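Local structure of glutathione S-transferase 2 (Onchocerca volvulus, 1TU7) at residues A[17-22]-A[154-159]; A[53-58]-A[71-76]; A[65-70]-A[147-152]; A[84-89]-A[133-138]. The protein conjugates reduced glutathione to electrophilic compounds as a homodimeric Pi-class transferase and appears to be central to detoxification in this parasitic nematode. One frame throughout, in Å; residues are numbered along the deposited sequence.

Contact 1: A[17-22]-A[154-159]; sequences IRLFLV and LFEELD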
loop_
_atom_site.group_PDB
_atom_site.type_symbol
_atom_site.label_atom_id
_atom_site.label_comp_id
_atom_site.label_asym_id
_atom_site.label_seq_id
_atom_site.Cartn_x
_atom_site.Cartn_y
_atom_site.Cartn_z
ATOM N N ILE A 17 -7.024 -4.048 11.296
ATOM C CA ILE A 17 -7.354 -5.478 11.192
ATOM C C ILE A 17 -8.077 -5.953 12.451
ATOM O O ILE A 17 -9.081 -6.650 12.390
ATOM C CB ILE A 17 -6.114 -6.303 10.886
ATOM C CG1 ILE A 17 -5.449 -5.860 9.559
ATOM C CG2 ILE A 17 -6.460 -7.776 10.888
ATOM C CD1 ILE A 17 -3.978 -6.189 9.500
ATOM N N ARG A 18 -7.555 -5.605 13.613
ATOM C CA ARG A 18 -8.244 -5.923 14.860
ATOM C C ARG A 18 -9.658 -5.383 14.845
ATOM O O ARG A 18 -10.593 -6.064 15.233
ATOM C CB ARG A 18 -7.481 -5.335 16.033
ATOM C CG ARG A 18 -6.146 -5.978 16.299
ATOM C CD ARG A 18 -5.479 -5.442 17.493
ATOM N NE ARG A 18 -4.121 -5.949 17.711
ATOM C CZ ARG A 18 -3.058 -5.188 17.860
ATOM N NH1 ARG A 18 -3.123 -3.889 17.725
ATOM N NH2 ARG A 18 -1.882 -5.759 18.112
ATOM N N LEU A 19 -9.840 -4.154 14.382
ATOM C CA LEU A 19 -11.159 -3.538 14.360
ATOM C C LEU A 19 -12.100 -4.314 13.445
ATOM O O LEU A 19 -13.255 -4.512 13.786
ATOM C CB LEU A 19 -11.077 -2.072 13.941
ATOM C CG LEU A 19 -10.412 -1.139 14.954
ATOM C CD1 LEU A 19 -9.935 0.165 14.342
ATOM C CD2 LEU A 19 -11.374 -0.860 16.122
ATOM N N PHE A 20 -11.621 -4.706 12.259
ATOM C CA PHE A 20 -12.388 -5.545 11.338
ATOM C C PHE A 20 -12.896 -6.805 12.044
ATOM O O PHE A 20 -14.077 -7.093 12.031
ATOM C CB PHE A 20 -11.522 -5.869 10.113
ATOM C CG PHE A 20 -12.190 -6.704 9.057
ATOM C CD1 PHE A 20 -12.300 -6.200 7.772
ATOM C CD2 PHE A 20 -12.629 -7.990 9.281
ATOM C CE1 PHE A 20 -12.863 -6.941 6.757
ATOM C CE2 PHE A 20 -13.199 -8.730 8.241
ATOM C CZ PHE A 20 -13.308 -8.191 6.985
ATOM N N LEU A 21 -11.982 -7.524 12.687
ATOM C CA LEU A 21 -12.277 -8.807 13.302
ATOM C C LEU A 21 -13.249 -8.600 14.460
ATOM O O LEU A 21 -14.211 -9.328 14.600
ATOM C CB LEU A 21 -10.978 -9.460 13.747
ATOM C CG LEU A 21 -10.019 -9.874 12.646
ATOM C CD1 LEU A 21 -8.670 -10.170 13.194
ATOM C CD2 LEU A 21 -10.548 -11.105 11.900
ATOM N N VAL A 22 -13.006 -7.591 15.262
ATOM C CA VAL A 22 -13.865 -7.318 16.415
ATOM C C VAL A 22 -15.265 -6.949 15.932
ATOM O O VAL A 22 -16.244 -7.488 16.415
ATOM C CB VAL A 22 -13.292 -6.199 17.290
ATOM C CG1 VAL A 22 -14.326 -5.709 18.264
ATOM C CG2 VAL A 22 -12.075 -6.702 18.062
ATOM N N LEU A 154 -10.207 3.990 7.997
ATOM C CA LEU A 154 -10.528 5.406 8.184
ATOM C C LEU A 154 -10.844 5.708 9.647
ATOM O O LEU A 154 -10.405 6.714 10.197
ATOM C CB LEU A 154 -11.666 5.839 7.267
ATOM C CG LEU A 154 -12.089 7.311 7.403
ATOM C CD1 LEU A 154 -10.976 8.256 7.049
ATOM C CD2 LEU A 154 -13.287 7.555 6.506
ATOM N N PHE A 155 -11.663 4.864 10.265
ATOM C CA PHE A 155 -12.006 5.022 11.665
ATOM C C PHE A 155 -10.750 5.136 12.522
ATOM O O PHE A 155 -10.599 6.064 13.327
ATOM C CB PHE A 155 -12.889 3.860 12.137
ATOM C CG PHE A 155 -13.180 3.865 13.620
ATOM C CD1 PHE A 155 -13.074 2.703 14.354
ATOM C CD2 PHE A 155 -13.590 5.019 14.269
ATOM C CE1 PHE A 155 -13.327 2.672 15.693
ATOM C CE2 PHE A 155 -13.871 4.999 15.616
ATOM C CZ PHE A 155 -13.745 3.826 16.329
ATOM N N GLU A 156 -9.831 4.205 12.377
ATOM C CA GLU A 156 -8.626 4.234 13.179
ATOM C C GLU A 156 -7.807 5.487 12.907
ATOM O O GLU A 156 -7.316 6.117 13.827
ATOM C CB GLU A 156 -7.792 2.973 12.920
ATOM C CG GLU A 156 -6.453 2.964 13.641
ATOM C CD GLU A 156 -6.500 2.813 15.150
ATOM O OE1 GLU A 156 -7.618 2.734 15.721
ATOM O OE2 GLU A 156 -5.382 2.737 15.743
ATOM N N GLU A 157 -7.684 5.878 11.653
ATOM C CA GLU A 157 -6.872 7.057 11.325
ATOM C C GLU A 157 -7.475 8.304 11.929
ATOM O O GLU A 157 -6.738 9.155 12.467
ATOM C CB GLU A 157 -6.677 7.191 9.821
ATOM C CG GLU A 157 -5.439 7.990 9.478
ATOM C CD GLU A 157 -4.194 7.279 9.919
ATOM O OE1 GLU A 157 -4.167 6.033 10.044
ATOM O OE2 GLU A 157 -3.198 7.988 10.148
ATOM N N LEU A 158 -8.788 8.441 11.881
ATOM C CA LEU A 158 -9.456 9.582 12.512
ATOM C C LEU A 158 -9.284 9.522 14.025
ATOM O O LEU A 158 -9.086 10.549 14.669
ATOM C CB LEU A 158 -10.933 9.604 12.165
ATOM C CG LEU A 158 -11.219 9.842 10.681
ATOM C CD1 LEU A 158 -12.686 9.715 10.435
ATOM C CD2 LEU A 158 -10.656 11.164 10.145
ATOM N N ASP A 159 -9.357 8.339 14.608
ATOM C CA ASP A 159 -9.279 8.200 16.050
ATOM C C ASP A 159 -7.891 8.595 16.542
ATOM O O ASP A 159 -7.750 9.354 17.487
ATOM C CB ASP A 159 -9.631 6.783 16.455
ATOM C CG ASP A 159 -9.953 6.677 17.907
ATOM O OD1 ASP A 159 -11.070 7.099 18.279
ATOM O OD2 ASP A 159 -9.141 6.244 18.727
#

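Contact 2: A[53-58]-A[71-76]; sequences LYDGDQ and ARKYNL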
loop_
_atom_site.group_PDB
_atom_site.type_symbol
_atom_site.label_atom_id
_atom_site.label_comp_id
_atom_site.label_asym_id
_atom_site.label_seq_id
_atom_site.Cartn_x
_atom_site.Cartn_y
_atom_site.Cartn_z
ATOM N N LEU A 53 -1.280 -12.367 9.789
ATOM C CA LEU A 53 -2.485 -13.122 10.080
ATOM C C LEU A 53 -2.262 -14.578 9.699
ATOM O O LEU A 53 -1.938 -14.877 8.542
ATOM C CB LEU A 53 -3.681 -12.574 9.308
ATOM C CG LEU A 53 -4.970 -13.360 9.547
ATOM C CD1 LEU A 53 -5.502 -13.038 10.938
ATOM C CD2 LEU A 53 -5.931 -13.016 8.393
ATOM N N TYR A 54 -2.459 -15.456 10.666
ATOM C CA TYR A 54 -2.625 -16.871 10.407
ATOM C C TYR A 54 -4.109 -17.148 10.270
ATOM O O TYR A 54 -4.878 -16.892 11.184
ATOM C CB TYR A 54 -2.023 -17.675 11.556
ATOM C CG TYR A 54 -0.555 -17.387 11.845
ATOM C CD1 TYR A 54 -0.182 -16.398 12.768
ATOM C CD2 TYR A 54 0.466 -18.112 11.208
ATOM C CE1 TYR A 54 1.146 -16.145 13.049
ATOM C CE2 TYR A 54 1.796 -17.852 11.495
ATOM C CZ TYR A 54 2.126 -16.886 12.424
ATOM O OH TYR A 54 3.453 -16.626 12.754
ATOM N N ASP A 55 -4.492 -17.603 9.090
ATOM C CA ASP A 55 -5.860 -17.971 8.791
ATOM C C ASP A 55 -5.843 -19.451 8.490
ATOM O O ASP A 55 -5.486 -19.867 7.382
ATOM C CB ASP A 55 -6.328 -17.181 7.589
ATOM C CG ASP A 55 -7.766 -17.442 7.260
ATOM O OD1 ASP A 55 -8.348 -18.429 7.781
ATOM O OD2 ASP A 55 -8.390 -16.716 6.474
ATOM N N GLY A 56 -6.182 -20.249 9.496
ATOM C CA GLY A 56 -5.947 -21.678 9.409
ATOM C C GLY A 56 -4.464 -21.936 9.132
ATOM O O GLY A 56 -3.613 -21.426 9.855
ATOM N N ASP A 57 -4.180 -22.669 8.057
ATOM C CA ASP A 57 -2.788 -22.996 7.653
ATOM C C ASP A 57 -2.133 -21.955 6.731
ATOM O O ASP A 57 -1.027 -22.162 6.235
ATOM C CB ASP A 57 -2.745 -24.371 6.952
ATOM N N GLN A 58 -2.785 -20.816 6.516
ATOM C CA GLN A 58 -2.274 -19.769 5.650
ATOM C C GLN A 58 -1.638 -18.684 6.496
ATOM O O GLN A 58 -2.269 -18.169 7.405
ATOM C CB GLN A 58 -3.421 -19.150 4.855
ATOM C CG GLN A 58 -3.016 -18.349 3.666
ATOM C CD GLN A 58 -4.207 -17.859 2.854
ATOM O OE1 GLN A 58 -5.372 -18.077 3.228
ATOM N NE2 GLN A 58 -3.919 -17.197 1.744
ATOM N N ALA A 71 -11.544 -9.122 3.806
ATOM C CA ALA A 71 -12.650 -8.480 3.118
ATOM C C ALA A 71 -13.302 -9.413 2.106
ATOM O O ALA A 71 -14.526 -9.482 2.030
ATOM C CB ALA A 71 -12.181 -7.251 2.461
ATOM N N ARG A 72 -12.528 -10.121 1.301
ATOM C CA ARG A 72 -13.122 -11.068 0.338
ATOM C C ARG A 72 -13.856 -12.202 1.069
ATOM O O ARG A 72 -14.973 -12.548 0.712
ATOM C CB ARG A 72 -12.061 -11.635 -0.598
ATOM C CG ARG A 72 -11.597 -10.661 -1.645
ATOM C CD ARG A 72 -10.623 -11.270 -2.655
ATOM N NE ARG A 72 -9.378 -11.730 -2.026
ATOM C CZ ARG A 72 -8.292 -11.002 -1.903
ATOM N NH1 ARG A 72 -8.258 -9.763 -2.364
ATOM N NH2 ARG A 72 -7.198 -11.498 -1.311
ATOM N N LYS A 73 -13.251 -12.744 2.110
ATOM C CA LYS A 73 -13.830 -13.861 2.818
ATOM C C LYS A 73 -15.163 -13.482 3.457
ATOM O O LYS A 73 -16.106 -14.285 3.457
ATOM C CB LYS A 73 -12.899 -14.348 3.904
ATOM C CG LYS A 73 -11.998 -15.447 3.498
ATOM C CD LYS A 73 -11.263 -15.973 4.766
ATOM C CE LYS A 73 -11.919 -17.148 5.405
ATOM N NZ LYS A 73 -10.951 -17.958 6.254
ATOM N N TYR A 74 -15.260 -12.254 3.958
ATOM C CA TYR A 74 -16.425 -11.806 4.703
ATOM C C TYR A 74 -17.302 -10.815 3.959
ATOM O O TYR A 74 -18.157 -10.183 4.557
ATOM C CB TYR A 74 -16.001 -11.255 6.077
ATOM C CG TYR A 74 -15.955 -12.347 7.111
ATOM C CD1 TYR A 74 -14.909 -13.242 7.157
ATOM C CD2 TYR A 74 -17.043 -12.559 7.964
ATOM C CE1 TYR A 74 -14.931 -14.312 8.074
ATOM C CE2 TYR A 74 -17.059 -13.595 8.910
ATOM C CZ TYR A 74 -16.002 -14.457 8.947
ATOM O OH TYR A 74 -16.011 -15.489 9.883
ATOM N N ASN A 75 -17.103 -10.687 2.649
ATOM C CA ASN A 75 -17.952 -9.840 1.821
ATOM C C ASN A 75 -17.941 -8.366 2.187
ATOM O O ASN A 75 -18.957 -7.683 2.111
ATOM C CB ASN A 75 -19.391 -10.402 1.868
ATOM C CG ASN A 75 -20.265 -10.036 0.661
ATOM O OD1 ASN A 75 -21.532 -10.051 0.757
ATOM N ND2 ASN A 75 -19.664 -9.690 -0.432
ATOM N N LEU A 76 -16.760 -7.887 2.598
ATOM C CA LEU A 76 -16.524 -6.486 2.932
ATOM C C LEU A 76 -15.589 -5.819 1.907
ATOM O O LEU A 76 -14.886 -4.878 2.237
ATOM C CB LEU A 76 -15.949 -6.358 4.352
ATOM C CG LEU A 76 -16.940 -5.992 5.448
ATOM C CD1 LEU A 76 -17.854 -7.159 5.732
ATOM C CD2 LEU A 76 -16.216 -5.533 6.708
#

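Contact 3: A[65-70]-A[147-152]; sequences AILRHL and ISYADY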
loop_
_atom_site.group_PDB
_atom_site.type_symbol
_atom_site.label_atom_id
_atom_site.label_comp_id
_atom_site.label_asym_id
_atom_site.label_seq_id
_atom_site.Cartn_x
_atom_site.Cartn_y
_atom_site.Cartn_z
ATOM N N ALA A 65 -2.727 -6.622 2.433
ATOM C CA ALA A 65 -3.098 -7.934 1.898
ATOM C C ALA A 65 -3.964 -8.705 2.891
ATOM O O ALA A 65 -4.893 -9.384 2.507
ATOM C CB ALA A 65 -1.865 -8.759 1.541
ATOM N N ILE A 66 -3.662 -8.555 4.177
ATOM C CA ILE A 66 -4.454 -9.182 5.229
ATOM C C ILE A 66 -5.866 -8.631 5.184
ATOM O O ILE A 66 -6.847 -9.382 5.180
ATOM C CB ILE A 66 -3.811 -8.947 6.625
ATOM C CG1 ILE A 66 -2.467 -9.670 6.762
ATOM C CG2 ILE A 66 -4.790 -9.378 7.725
ATOM C CD1 ILE A 66 -1.618 -9.211 7.940
ATOM N N LEU A 67 -5.973 -7.312 5.155
ATOM C CA LEU A 67 -7.282 -6.677 5.133
ATOM C C LEU A 67 -8.108 -7.083 3.910
ATOM O O LEU A 67 -9.298 -7.364 4.031
ATOM C CB LEU A 67 -7.110 -5.168 5.197
ATOM C CG LEU A 67 -7.869 -4.196 6.051
ATOM C CD1 LEU A 67 -8.366 -4.769 7.362
ATOM C CD2 LEU A 67 -6.892 -3.026 6.244
ATOM N N ARG A 68 -7.495 -7.091 2.728
ATOM C CA ARG A 68 -8.248 -7.472 1.524
ATOM C C ARG A 68 -8.632 -8.941 1.523
ATOM O O ARG A 68 -9.682 -9.315 1.036
ATOM C CB ARG A 68 -7.478 -7.121 0.249
ATOM C CG ARG A 68 -7.545 -5.642 -0.046
ATOM C CD ARG A 68 -6.829 -5.236 -1.301
ATOM N NE ARG A 68 -5.411 -5.238 -1.105
ATOM C CZ ARG A 68 -4.717 -4.227 -0.614
ATOM N NH1 ARG A 68 -5.387 -3.108 -0.249
ATOM N NH2 ARG A 68 -3.419 -4.313 -0.453
ATOM N N HIS A 69 -7.789 -9.807 2.082
ATOM C CA HIS A 69 -8.153 -11.201 2.198
ATOM C C HIS A 69 -9.362 -11.382 3.105
ATOM O O HIS A 69 -10.302 -12.078 2.778
ATOM C CB HIS A 69 -6.971 -12.014 2.712
ATOM C CG HIS A 69 -7.332 -13.349 3.238
ATOM N ND1 HIS A 69 -7.553 -14.429 2.422
ATOM C CD2 HIS A 69 -7.505 -13.793 4.512
ATOM C CE1 HIS A 69 -7.840 -15.485 3.162
ATOM N NE2 HIS A 69 -7.803 -15.131 4.433
ATOM N N LEU A 70 -9.329 -10.746 4.271
ATOM C CA LEU A 70 -10.462 -10.823 5.163
ATOM C C LEU A 70 -11.722 -10.238 4.513
ATOM O O LEU A 70 -12.824 -10.796 4.656
ATOM C CB LEU A 70 -10.142 -10.107 6.459
ATOM C CG LEU A 70 -9.165 -10.835 7.384
ATOM C CD1 LEU A 70 -8.816 -9.890 8.518
ATOM C CD2 LEU A 70 -9.765 -12.115 7.896
ATOM N N ILE A 147 -20.867 -1.767 5.159
ATOM C CA ILE A 147 -19.525 -1.639 5.670
ATOM C C ILE A 147 -18.525 -2.331 4.770
ATOM O O ILE A 147 -18.834 -3.330 4.106
ATOM C CB ILE A 147 -19.469 -2.159 7.129
ATOM C CG1 ILE A 147 -18.161 -1.679 7.805
ATOM C CG2 ILE A 147 -19.670 -3.695 7.204
ATOM C CD1 ILE A 147 -18.324 -1.099 9.133
ATOM N N SER A 148 -17.324 -1.780 4.747
ATOM C CA SER A 148 -16.216 -2.344 3.999
ATOM C C SER A 148 -14.948 -2.250 4.819
ATOM O O SER A 148 -14.906 -1.545 5.833
ATOM C CB SER A 148 -16.005 -1.609 2.680
ATOM O OG SER A 148 -15.610 -0.250 2.893
ATOM N N TYR A 149 -13.881 -2.886 4.357
ATOM C CA TYR A 149 -12.672 -2.871 5.148
ATOM C C TYR A 149 -12.128 -1.459 5.322
ATOM O O TYR A 149 -11.494 -1.167 6.341
ATOM C CB TYR A 149 -11.599 -3.787 4.596
ATOM C CG TYR A 149 -11.006 -3.423 3.259
ATOM C CD1 TYR A 149 -9.843 -2.661 3.182
ATOM C CD2 TYR A 149 -11.561 -3.876 2.063
ATOM C CE1 TYR A 149 -9.271 -2.334 1.990
ATOM C CE2 TYR A 149 -10.953 -3.578 0.843
ATOM C CZ TYR A 149 -9.810 -2.805 0.811
ATOM O OH TYR A 149 -9.216 -2.534 -0.412
ATOM N N ALA A 150 -12.351 -0.597 4.331
ATOM C CA ALA A 150 -11.799 0.735 4.376
ATOM C C ALA A 150 -12.388 1.548 5.514
ATOM O O ALA A 150 -11.707 2.418 6.044
ATOM C CB ALA A 150 -11.998 1.464 3.044
ATOM N N ASP A 151 -13.618 1.251 5.927
ATOM C CA ASP A 151 -14.201 1.943 7.069
ATOM C C ASP A 151 -13.377 1.798 8.332
ATOM O O ASP A 151 -13.212 2.764 9.098
ATOM C CB ASP A 151 -15.625 1.455 7.332
ATOM C CG ASP A 151 -16.573 1.825 6.249
ATOM O OD1 ASP A 151 -16.670 3.030 5.909
ATOM O OD2 ASP A 151 -17.271 0.945 5.722
ATOM N N TYR A 152 -12.832 0.622 8.574
ATOM C CA TYR A 152 -12.025 0.416 9.784
ATOM C C TYR A 152 -10.731 1.191 9.741
ATOM O O TYR A 152 -10.283 1.723 10.733
ATOM C CB TYR A 152 -11.744 -1.081 10.013
ATOM C CG TYR A 152 -13.018 -1.916 10.049
ATOM C CD1 TYR A 152 -13.276 -2.866 9.049
ATOM C CD2 TYR A 152 -13.974 -1.732 11.034
ATOM C CE1 TYR A 152 -14.419 -3.605 9.080
ATOM C CE2 TYR A 152 -15.131 -2.482 11.057
ATOM C CZ TYR A 152 -15.345 -3.395 10.076
ATOM O OH TYR A 152 -16.502 -4.138 10.102
#

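Contact 4: A[84-89]-A[133-138]; sequences TTYIDM and ATRGNG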
loop_
_atom_site.group_PDB
_atom_site.type_symbol
_atom_site.label_atom_id
_atom_site.label_comp_id
_atom_site.label_asym_id
_atom_site.label_seq_id
_atom_site.Cartn_x
_atom_site.Cartn_y
_atom_site.Cartn_z
ATOM N N THR A 84 -15.141 -2.110 -5.286
ATOM C CA THR A 84 -13.893 -2.727 -4.848
ATOM C C THR A 84 -12.700 -1.782 -5.076
ATOM O O THR A 84 -11.820 -1.639 -4.232
ATOM C CB THR A 84 -13.701 -4.052 -5.580
ATOM O OG1 THR A 84 -14.824 -4.894 -5.308
ATOM C CG2 THR A 84 -12.440 -4.804 -5.088
ATOM N N THR A 85 -12.670 -1.162 -6.251
ATOM C CA THR A 85 -11.628 -0.223 -6.578
ATOM C C THR A 85 -11.703 1.012 -5.689
ATOM O O THR A 85 -10.688 1.507 -5.198
ATOM C CB THR A 85 -11.770 0.192 -8.036
ATOM O OG1 THR A 85 -11.595 -0.954 -8.871
ATOM C CG2 THR A 85 -10.719 1.188 -8.452
ATOM N N TYR A 86 -12.917 1.517 -5.483
ATOM C CA TYR A 86 -13.114 2.723 -4.689
ATOM C C TYR A 86 -12.638 2.579 -3.255
ATOM O O TYR A 86 -11.903 3.425 -2.732
ATOM C CB TYR A 86 -14.591 3.139 -4.712
ATOM C CG TYR A 86 -14.845 4.370 -3.875
ATOM C CD1 TYR A 86 -15.623 4.328 -2.767
ATOM C CD2 TYR A 86 -14.300 5.592 -4.222
ATOM C CE1 TYR A 86 -15.868 5.429 -1.996
ATOM C CE2 TYR A 86 -14.541 6.726 -3.462
ATOM C CZ TYR A 86 -15.333 6.635 -2.366
ATOM O OH TYR A 86 -15.586 7.760 -1.595
ATOM N N ILE A 87 -13.031 1.497 -2.597
ATOM C CA ILE A 87 -12.611 1.315 -1.229
ATOM C C ILE A 87 -11.118 1.120 -1.102
ATOM O O ILE A 87 -10.533 1.535 -0.129
ATOM C CB ILE A 87 -13.379 0.197 -0.521
ATOM C CG1 ILE A 87 -13.120 -1.183 -1.138
ATOM C CG2 ILE A 87 -14.845 0.591 -0.439
ATOM C CD1 ILE A 87 -13.907 -2.308 -0.501
ATOM N N ASP A 88 -10.501 0.483 -2.093
ATOM C CA ASP A 88 -9.048 0.302 -2.121
ATOM C C ASP A 88 -8.381 1.641 -2.249
ATOM O O ASP A 88 -7.498 2.004 -1.478
ATOM C CB ASP A 88 -8.734 -0.617 -3.292
ATOM C CG ASP A 88 -7.333 -1.042 -3.393
ATOM O OD1 ASP A 88 -6.472 -0.622 -2.583
ATOM O OD2 ASP A 88 -7.038 -1.846 -4.332
ATOM N N MET A 89 -8.830 2.408 -3.232
ATOM C CA MET A 89 -8.296 3.744 -3.449
ATOM C C MET A 89 -8.414 4.575 -2.150
ATOM O O MET A 89 -7.477 5.259 -1.743
ATOM C CB MET A 89 -9.063 4.400 -4.594
ATOM C CG MET A 89 -8.599 5.772 -4.944
ATOM S SD MET A 89 -9.663 6.524 -6.222
ATOM C CE MET A 89 -10.747 7.448 -5.234
ATOM N N ALA A 133 -17.991 12.152 0.734
ATOM C CA ALA A 133 -19.272 12.625 0.237
ATOM C C ALA A 133 -19.766 11.890 -0.998
ATOM O O ALA A 133 -20.947 11.941 -1.323
ATOM C CB ALA A 133 -19.161 14.111 -0.081
ATOM N N THR A 134 -18.879 11.196 -1.701
ATOM C CA THR A 134 -19.256 10.698 -3.027
ATOM C C THR A 134 -20.246 9.554 -2.999
ATOM O O THR A 134 -20.862 9.274 -4.019
ATOM C CB THR A 134 -18.061 10.299 -3.898
ATOM O OG1 THR A 134 -17.350 9.236 -3.280
ATOM C CG2 THR A 134 -17.042 11.428 -4.098
ATOM N N ARG A 135 -20.383 8.879 -1.862
ATOM C CA ARG A 135 -21.366 7.801 -1.725
ATOM C C ARG A 135 -22.197 8.060 -0.502
ATOM O O ARG A 135 -21.677 8.390 0.533
ATOM C CB ARG A 135 -20.674 6.437 -1.641
ATOM C CG ARG A 135 -19.945 6.117 -2.930
ATOM C CD ARG A 135 -19.258 4.782 -2.964
ATOM N NE ARG A 135 -18.614 4.499 -4.257
ATOM C CZ ARG A 135 -19.137 3.770 -5.253
ATOM N NH1 ARG A 135 -20.346 3.235 -5.174
ATOM N NH2 ARG A 135 -18.417 3.561 -6.352
ATOM N N GLY A 136 -23.518 7.949 -0.627
ATOM C CA GLY A 136 -24.401 8.139 0.500
ATOM C C GLY A 136 -24.352 9.521 1.079
ATOM O O GLY A 136 -24.645 9.725 2.254
ATOM N N ASN A 137 -23.931 10.470 0.255
ATOM C CA ASN A 137 -23.714 11.856 0.664
ATOM C C ASN A 137 -22.671 11.980 1.756
ATOM O O ASN A 137 -22.593 12.997 2.448
ATOM C CB ASN A 137 -25.028 12.484 1.121
ATOM C CG ASN A 137 -26.062 12.499 0.026
ATOM O OD1 ASN A 137 -25.962 13.262 -0.908
ATOM N ND2 ASN A 137 -27.064 11.642 0.145
ATOM N N GLY A 138 -21.886 10.920 1.925
ATOM C CA GLY A 138 -20.940 10.851 3.019
ATOM C C GLY A 138 -21.533 10.796 4.410
ATOM O O GLY A 138 -20.827 11.012 5.373
#

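Contact 1: A[17-22]-A[154-159]
Leu19 reaches from helix 15-23 into the notch between Phe155 and Glu156 of helix 149-164. Its CD1 meets both residues, and within the two segments CD2 meets the ring alone. CD1 lies 4.0 Å from Phe155 CD1, and the same methyl is 3.8 Å from Glu156 CB. CD2 comes to 4.1 Å from Phe155 CE1. Leu19 CD1 meets the ring obliquely, and the leucine side chain runs at about a right angle to both partners.

Leu19 CD1 also lies 3.7 Å from Glu156 OE1, so a methyl group rests against a buried carboxylate oxygen. The glutamate leaves its helix with CG anti to the backbone N (chi1 176°) and then bends at chi2 (70°). The bend brings OE1 back to the leucine methyl. The charge is met from outside the two segments: Arg11 forms a salt bridge to Glu156 OE1 and another to Asp159, about one turn further on. Arg195 adds a long, weak ion pair. The Phe155 ring is backed by His179 and Met182 of helix 173-183.

Leu19 CA and Glu156 CA are 8.3 Å apart, and side chains make the contact between the helices. The contact is buried and close to the centre of the chain. It joins the first helix of the thioredoxin-like N-terminal domain to a helix of the all-helical C-terminal domain, the domain interface of the cytosolic glutathione transferase fold.

Contact 2: A[53-58]-A[71-76]
Lys73 stretches from the last turn of helix 63-73 toward Asp55, at the end of strand 52-55. CB and CG carry the chain off the helix, and neither touches the strand segment. The chain is extended at chi2 (-172°) and bends at chi3 (95°). Contact begins at CD, which lies 3.4 Å from Asp55 OD2. CE follows at 3.7 Å from Asp55 OD2. The ammonium group ends the reach: NZ donates to Asp55 OD2 at 2.9 Å in a hydrogen-bonded salt bridge. It arrives on the syn side of that oxygen, the side facing the other one, and so also lies 3.1 Å from Asp55 OD1. The charge therefore sits across the mouth of the carboxylate.

Asp55 comes from the opposite direction. Both charged groups have further partners. His69, one turn before Lys73, is hydrogen-bonded to Asp55 OD2, and NZ is hydrogen-bonded to the hydroxyl of Tyr3 on strand 3-8. OD2 is thus gripped by two residues of one helix.

Asp55 also opens the type II' turn that closes at Gln58. Gly56 takes the positive phi of that turn. The contact lies at the surface, away from the glutathione site. It ties the beta hairpin of strands 52-55 and 58-61 to the helix that follows it, the beta-beta-alpha unit of the thioredoxin fold.

Contact 3: A[65-70]-A[147-152]
Tyr149, of segment 147-152, meets Leu67 and Arg68 of helix 63-73 with its ring at a slant to both. The two partners take different parts of it. Leu67 CG sits near the base, 3.8 Å from Tyr149 CD1 and 4.0 Å from Tyr149 CB. Arg68 lies at the far end, where its CG is 3.5 Å from Tyr149 OH.

Tyr149 CG lies between the backbone N and the carbonyl carbon (chi1 66°), which directs the ring at the neighbouring helix. The Arg68 chain bends at chi3, and its guanidinium plane stands 73° from the ring. The hydroxyl lies at the guanidinium edge, 3.9 Å from Arg68 NH1. The main partner of this charge is Asp88 of the second subunit, in a salt bridge to NE.

Beside the tyrosine, Ser148 N donates to Asp151 OD2 (2.9 Å), on the anti side of the carboxylate. The contact joins the N- and C-terminal domains next to the dimer interface of the glutathione transferase fold.

Contact 4: A[84-89]-A[133-138]
Tyr86 points from helix 81-107 at the loop after helix 109-132, where Arg135 and Thr134 receive it. The tighter part is the meeting with Arg135. The extended Arg135 chain runs past the ring in the opposite direction. Arg135 NE comes to 3.3 Å from Tyr86 CD1, and Arg135 CD lies 3.6 Å from Tyr86 CE1. The guanidinium plane is tilted 45° to the ring, so the two do not stack flat. Tyr86 has CG anti to the backbone N (chi1 179°), which sends the ring toward the loop. Leu131 and Ile142 pack against the same tyrosine.

Toward the hydroxyl end of the ring, still on the same side as Arg135, the contact passes to Thr134, which is exposed. Thr134 OG1 comes up there, 2.9 Å from Tyr86 OH and 3.4 Å from Tyr86 CZ. This threonine oxygen is hydrogen-bonded to the carbonyl of Leu131, back in the last turn of helix 109-132. Glu83 lies in a long, weak ion pair with Arg135 NH1.

This is structural packing away from the glutathione site. It joins the loop after helix 109-132 to helix 81-107, the first helix of the C-terminal helical domain of a glutathione transferase.

Overall arrangement
Contacts 1 and 3 both join the N-terminal thioredoxin-like domain to helix 149-164, with centres about 10 Å apart. Contact 2 lies within the N-terminal domain and shares helix 63-73 with contact 3, again about 10 Å between centres. Contact 4 lies within the C-terminal domain, its centre about 14 Å from that of contact 3 and 23 Å from that of contact 2. Along the chain, contact 1 encloses the other three, contact 4 is nested in contact 3, and contacts 2 and 3 alternate. Phe20 packs on Leu70, Leu76 and Tyr152, linking contacts 1, 2 and 3. Contacts 2, 3 and 4 also touch the second subunit, so these three lie beside the dimer interface.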